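Local coordinates for protein hydroalkoxylation enzyme phnH (Penicillium herquei, PDB 6JJT) that catalyses an enantioselective intramolecular hydroalkoxylation that yields (2'R)-atrovenetin in the biosynthesis of phenalenones such as herqueinone, at residues 122-125 with 126-130. Residues are numbered along the deposited sequence; the frame is centred on the assembly and turned at random.
Sequences YNWL and NNVTA
Asn123, Trp124 and Leu125 each offer a backbone carbonyl to the amide three residues on, and such successive i+3 to i bonds are the pattern of a short 3-10 helix. The amides of Asn126, Asn127 and Val128 donate these hydrogen bonds at N-H...O angles of 155-160°, with Val128 N 3.0 Å from Leu125 O. At the end of the turn, just before strand 129-133, water 1 lies within hydrogen-bonding reach of Leu125 O and, at 2.7 Å, of Val128 O.

The apolar contact falls on one flank of the turn, where the indole of Trp124 and a methyl of Val128 run alongside each other. A chi1 of 61° folds the Trp124 ring back over the backbone of its own turn, which brings Trp124 CE3 obliquely to 3.9 Å from Val128 CG2. Leu125 CG sits above one indole face, offset toward the rim, and Phe115 of strand 110-116 packs against both Leu125 and Val128.

Asn126 is buried; its CB packs 3.3 Å from Asn123 O, while its ND2 donates to Thr117 O and to Asp81 of the second subunit. The chemistry thus implies a division of labour: backbone bonds shape the connection into barrel strand 129-133, apolar groups seat it on the barrel, and one amide ties it to the tetramer interface.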
ATOM      1  N   TYR D 122       4.284  20.706  14.501  1.00 18.28           N
ATOM      2  CA  TYR D 122       4.706  20.220  13.194  1.00 17.41           C
ATOM      3  C   TYR D 122       3.548  19.742  12.323  1.00 15.20           C
ATOM      4  O   TYR D 122       3.803  19.275  11.223  1.00 14.98           O
ATOM      5  CB  TYR D 122       5.745  19.108  13.378  1.00 17.39           C
ATOM      6  CG  TYR D 122       6.983  19.582  14.096  1.00 20.04           C
ATOM      7  CD1 TYR D 122       7.925  20.371  13.444  1.00 21.58           C
ATOM      8  CD2 TYR D 122       7.214  19.223  15.418  1.00 18.13           C
ATOM      9  CE1 TYR D 122       9.067  20.816  14.098  1.00 21.23           C
ATOM     10  CE2 TYR D 122       8.345  19.678  16.089  1.00 18.96           C
ATOM     11  CZ  TYR D 122       9.272  20.464  15.424  1.00 20.33           C
ATOM     12  OH  TYR D 122      10.410  20.875  16.080  1.00 22.05           O
ATOM     13  N   ASN D 123       2.301  19.874  12.796  1.00 17.79           N
ATOM     14  CA  ASN D 123       1.231  19.233  12.031  1.00 18.85           C
ATOM     15  C   ASN D 123       0.906  19.977  10.725  1.00 16.84           C
ATOM     16  O   ASN D 123       0.165  19.437   9.922  1.00 17.02           O
ATOM     17  CB  ASN D 123       0.064  18.758  12.891  1.00 23.64           C
ATOM     18  CG  ASN D 123      -0.717  19.917  13.450  1.00 28.55           C
ATOM     19  OD1 ASN D 123      -0.478  21.057  13.066  1.00 27.28           O
ATOM     20  ND2 ASN D 123      -1.659  19.623  14.346  1.00 33.41           N
ATOM     21  N   TRP D 124       1.451  21.165  10.482  1.00 16.01           N
ATOM     22  CA  TRP D 124       1.447  21.760   9.150  1.00 16.51           C
ATOM     23  C   TRP D 124       2.006  20.790   8.092  1.00 14.90           C
ATOM     24  O   TRP D 124       1.673  20.876   6.910  1.00 15.04           O
ATOM     25  CB  TRP D 124       2.177  23.123   9.167  1.00 19.30           C
ATOM     26  CG  TRP D 124       3.618  23.076   9.580  1.00 17.81           C
ATOM     27  CD1 TRP D 124       4.128  23.120  10.852  1.00 19.81           C
ATOM     28  CD2 TRP D 124       4.757  22.935   8.730  1.00 17.91           C
ATOM     29  NE1 TRP D 124       5.495  23.003  10.837  1.00 19.54           N
ATOM     30  CE2 TRP D 124       5.915  22.901   9.541  1.00 19.59           C
ATOM     31  CE3 TRP D 124       4.887  22.826   7.349  1.00 19.93           C
ATOM     32  CZ2 TRP D 124       7.199  22.754   9.017  1.00 19.85           C
ATOM     33  CZ3 TRP D 124       6.152  22.707   6.825  1.00 21.39           C
ATOM     34  CH2 TRP D 124       7.292  22.668   7.641  1.00 24.10           C
ATOM     35  N   LEU D 125       2.878  19.855   8.503  1.00 14.98           N
ATOM     36  CA  LEU D 125       3.475  18.920   7.547  1.00 13.48           C
ATOM     37  C   LEU D 125       2.440  17.936   6.999  1.00 12.54           C
ATOM     38  O   LEU D 125       2.644  17.401   5.911  1.00 11.92           O
ATOM     39  CB  LEU D 125       4.619  18.140   8.211  1.00 14.64           C
ATOM     40  CG  LEU D 125       5.900  18.933   8.447  1.00 16.18           C
ATOM     41  CD1 LEU D 125       6.825  18.158   9.385  1.00 16.92           C
ATOM     42  CD2 LEU D 125       6.558  19.192   7.076  1.00 17.08           C
ATOM     43  N   ASN D 126       1.326  17.792   7.708  1.00 12.39           N
ATOM     44  CA  ASN D 126       0.293  16.899   7.237  1.00 13.80           C
ATOM     45  C   ASN D 126      -0.290  17.365   5.913  1.00 14.92           C
ATOM     46  O   ASN D 126      -0.879  16.565   5.169  1.00 15.01           O
ATOM     47  CB  ASN D 126      -0.843  16.774   8.248  1.00 13.55           C
ATOM     48  CG  ASN D 126      -0.446  16.063   9.523  1.00 14.43           C
ATOM     49  OD1 ASN D 126       0.532  15.325   9.553  1.00 13.85           O
ATOM     50  ND2 ASN D 126      -1.198  16.264  10.573  1.00 16.32           N
ATOM     51  N   ASN D 127      -0.154  18.670   5.647  1.00 13.12           N
ATOM     52  CA  ASN D 127      -0.676  19.226   4.415  1.00 13.95           C
ATOM     53  C   ASN D 127       0.389  19.400   3.353  1.00 13.34           C
ATOM     54  O   ASN D 127       0.107  20.026   2.330  1.00 13.82           O
ATOM     55  CB  ASN D 127      -1.375  20.566   4.677  1.00 15.33           C
ATOM     56  CG  ASN D 127      -2.540  20.384   5.615  1.00 23.19           C
ATOM     57  OD1 ASN D 127      -3.341  19.464   5.449  1.00 22.17           O
ATOM     58  ND2 ASN D 127      -2.581  21.184   6.669  1.00 27.06           N
ATOM     59  N   VAL D 128       1.591  18.857   3.541  1.00 11.90           N
ATOM     60  CA  VAL D 128       2.699  19.071   2.633  1.00 11.67           C
ATOM     61  C   VAL D 128       2.952  17.886   1.700  1.00 11.28           C
ATOM     62  O   VAL D 128       3.053  16.724   2.142  1.00 11.89           O
ATOM     63  CB  VAL D 128       4.008  19.386   3.405  1.00 12.37           C
ATOM     64  CG1 VAL D 128       5.237  19.410   2.507  1.00 14.13           C
ATOM     65  CG2 VAL D 128       3.829  20.704   4.190  1.00 12.99           C
ATOM     66  N   THR D 129       3.163  18.159   0.421  1.00 10.93           N
ATOM     67  CA  THR D 129       3.816  17.241  -0.501  1.00 11.88           C
ATOM     68  C   THR D 129       5.234  17.744  -0.731  1.00 10.72           C
ATOM     69  O   THR D 129       5.445  18.918  -1.194  1.00 12.60           O
ATOM     70  CB  THR D 129       3.153  17.228  -1.891  1.00 10.25           C
ATOM     71  OG1 THR D 129       2.859  18.599  -2.279  1.00 11.01           O
ATOM     72  CG2 THR D 129       1.814  16.542  -1.863  1.00 12.07           C
ATOM     73  N   ALA D 130       6.237  16.922  -0.458  1.00  9.83           N
ATOM     74  CA  ALA D 130       7.616  17.270  -0.759  1.00 10.38           C
ATOM     75  C   ALA D 130       8.248  16.377  -1.794  1.00 11.65           C
ATOM     76  O   ALA D 130       7.707  15.325  -2.166  1.00 11.13           O
ATOM     77  CB  ALA D 130       8.418  17.301   0.529  1.00 13.14           C
TER
HETATM   78  O   HOH W   1       1.885  15.134   3.991  1.00 10.70           O